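Local coordinates for aminoglycoside N(6')acetyltransferase (Legionella pneumophila subsp. pneumophila, PDB 3F5B), which probably transfers an acetyl group to the 6'-amino group of aminoglycosides, as a member of the GNAT acyltransferase superfamily, at residues A[51-56]-A[64-69]. Numbering follows the deposited sequence.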
loop_
_atom_site.group_PDB
_atom_site.type_symbol
_atom_site.label_atom_id
_atom_site.label_comp_id
_atom_site.label_asym_id
_atom_site.label_seq_id
_atom_site.Cartn_x
_atom_site.Cartn_y
_atom_site.Cartn_z
ATOM N N LYS A 51 16.367 0.440 3.749
ATOM C CA LYS A 51 17.293 0.174 2.652
ATOM C C LYS A 51 16.676 0.504 1.300
ATOM O O LYS A 51 17.292 1.208 0.498
ATOM C CB LYS A 51 17.746 -1.294 2.671
ATOM C CG LYS A 51 18.663 -1.737 1.496
ATOM C CD LYS A 51 19.521 -2.980 1.845
ATOM C CE LYS A 51 20.477 -3.339 0.685
ATOM N NZ LYS A 51 21.658 -4.151 1.127
ATOM N N ASP A 52 15.463 0.015 1.043
ATOM C CA ASP A 52 14.907 0.160 -0.297
ATOM C C ASP A 52 14.555 1.609 -0.572
ATOM O O ASP A 52 14.686 2.071 -1.698
ATOM C CB ASP A 52 13.673 -0.720 -0.550
ATOM C CG ASP A 52 13.489 -1.039 -2.038
ATOM O OD1 ASP A 52 14.363 -1.744 -2.588
ATOM O OD2 ASP A 52 12.488 -0.595 -2.659
ATOM N N LEU A 53 14.109 2.325 0.461
ATOM C CA LEU A 53 13.732 3.719 0.296
ATOM C C LEU A 53 14.962 4.513 -0.101
ATOM O O LEU A 53 14.903 5.388 -0.977
ATOM C CB LEU A 53 13.077 4.281 1.571
ATOM C CG LEU A 53 12.618 5.735 1.548
ATOM C CD1 LEU A 53 11.499 5.959 0.531
ATOM C CD2 LEU A 53 12.148 6.166 2.933
ATOM N N HIS A 54 16.072 4.204 0.553
ATOM C CA HIS A 54 17.351 4.802 0.221
ATOM C C HIS A 54 17.792 4.524 -1.239
ATOM O O HIS A 54 18.246 5.450 -1.943
ATOM C CB HIS A 54 18.408 4.299 1.193
ATOM C CG HIS A 54 19.688 5.066 1.123
ATOM N ND1 HIS A 54 20.649 4.836 0.157
ATOM C CD2 HIS A 54 20.163 6.071 1.894
ATOM C CE1 HIS A 54 21.661 5.661 0.342
ATOM N NE2 HIS A 54 21.391 6.418 1.391
ATOM N N GLU A 55 17.659 3.270 -1.687
ATOM C CA GLU A 55 18.013 2.904 -3.078
ATOM C C GLU A 55 17.161 3.687 -4.088
ATOM O O GLU A 55 17.665 4.267 -5.060
ATOM C CB GLU A 55 17.837 1.405 -3.318
ATOM C CG GLU A 55 18.820 0.509 -2.566
ATOM C CD GLU A 55 20.256 0.712 -3.027
ATOM O OE1 GLU A 55 20.528 0.623 -4.247
ATOM O OE2 GLU A 55 21.103 0.974 -2.156
ATOM N N PHE A 56 15.868 3.715 -3.810
ATOM C CA PHE A 56 14.907 4.469 -4.606
ATOM C C PHE A 56 15.258 5.945 -4.724
ATOM O O PHE A 56 15.189 6.508 -5.822
ATOM C CB PHE A 56 13.510 4.333 -4.016
ATOM C CG PHE A 56 12.445 4.965 -4.868
ATOM C CD1 PHE A 56 11.957 4.292 -6.015
ATOM C CD2 PHE A 56 11.950 6.221 -4.559
ATOM C CE1 PHE A 56 10.989 4.875 -6.838
ATOM C CE2 PHE A 56 10.971 6.823 -5.371
ATOM C CZ PHE A 56 10.489 6.151 -6.520
ATOM N N ALA A 64 11.221 -1.734 -5.195
ATOM C CA ALA A 64 9.833 -1.247 -5.221
ATOM C C ALA A 64 9.767 0.245 -5.562
ATOM O O ALA A 64 10.795 0.899 -5.637
ATOM C CB ALA A 64 9.169 -1.544 -3.869
ATOM N N THR A 65 8.565 0.753 -5.823
ATOM C CA THR A 65 8.304 2.195 -5.982
ATOM C C THR A 65 7.774 2.721 -4.651
ATOM O O THR A 65 7.031 2.019 -3.940
ATOM C CB THR A 65 7.259 2.446 -7.088
ATOM O OG1 THR A 65 7.746 1.880 -8.303
ATOM C CG2 THR A 65 7.047 3.900 -7.339
ATOM N N HIS A 66 8.232 3.906 -4.278
ATOM C CA HIS A 66 7.908 4.479 -2.966
ATOM C C HIS A 66 7.103 5.759 -3.199
ATOM O O HIS A 66 7.515 6.608 -4.007
ATOM C CB HIS A 66 9.191 4.745 -2.189
ATOM C CG HIS A 66 9.927 3.483 -1.832
ATOM N ND1 HIS A 66 9.903 2.945 -0.563
ATOM C CD2 HIS A 66 10.630 2.614 -2.597
ATOM C CE1 HIS A 66 10.602 1.818 -0.556
ATOM N NE2 HIS A 66 11.050 1.595 -1.778
ATOM N N TRP A 67 5.965 5.853 -2.517
ATOM C CA TRP A 67 4.978 6.900 -2.733
ATOM C C TRP A 67 4.622 7.609 -1.434
ATOM O O TRP A 67 4.796 7.065 -0.312
ATOM C CB TRP A 67 3.649 6.325 -3.279
ATOM C CG TRP A 67 3.734 5.478 -4.491
ATOM C CD1 TRP A 67 4.036 4.140 -4.547
ATOM C CD2 TRP A 67 3.482 5.891 -5.827
ATOM N NE1 TRP A 67 3.958 3.685 -5.862
ATOM C CE2 TRP A 67 3.626 4.747 -6.661
ATOM C CE3 TRP A 67 3.130 7.123 -6.415
ATOM C CZ2 TRP A 67 3.456 4.806 -8.052
ATOM C CZ3 TRP A 67 2.932 7.165 -7.796
ATOM C CH2 TRP A 67 3.092 6.017 -8.598
ATOM N N ILE A 68 4.078 8.818 -1.606
ATOM C CA ILE A 68 3.553 9.623 -0.498
ATOM C C ILE A 68 2.142 10.101 -0.907
ATOM O O ILE A 68 1.926 10.483 -2.064
ATOM C CB ILE A 68 4.552 10.781 -0.098
ATOM C CG1 ILE A 68 4.074 11.600 1.126
ATOM C CG2 ILE A 68 4.900 11.719 -1.271
ATOM C CD1 ILE A 68 5.275 12.362 1.784
ATOM N N ALA A 69 1.201 10.059 0.031
ATOM C CA ALA A 69 -0.181 10.539 -0.200
ATOM C C ALA A 69 -0.346 11.878 0.472
ATOM O O ALA A 69 0.104 12.048 1.624
ATOM C CB ALA A 69 -1.177 9.551 0.393
#
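Asp52 OD2 is gripped by two donors, one from strand 65-71 and one from the loop leading into it. His66 NE2 donates to Asp52 OD2 at 2.8 Å, nearly straight (175°); OD2 lies in the imidazole plane and receives this bond on the anti side of the carboxylate. Ala64 N approaches the syn side of Asp52 OD2 at 3.1 Å, along a more bent path (143°). The second oxygen, OD1, accepts from the backbone N of Trp63, so the carboxylate ties helix 43-57 to the last loop residues before strand 65-71 and to the strand itself.

The imidazole lies against the helix, between the backbone and side chain of Leu53 and the CB of Phe56. Leu53 CA lies over one face, 3.9 Å from the ring centroid, and Leu53 CD1 comes within 3.6 Å of His66 ND1. Phe56 CB touches His66 CD2 at 3.6 Å. With CG anti to its backbone N (chi1 -174°), Phe56 extends over the strand backbone: His66 N sits above the centre of the phenyl face, and Thr65 CA lies 3.9 Å from Phe56 CE1.

His66 ND1 is hydrogen-bonded to Tyr78 OH, on the adjacent strand 74-84. With both ring nitrogens engaged, the imidazole's rotation is fixed, while OD2 divides its two donors between its syn and anti sides.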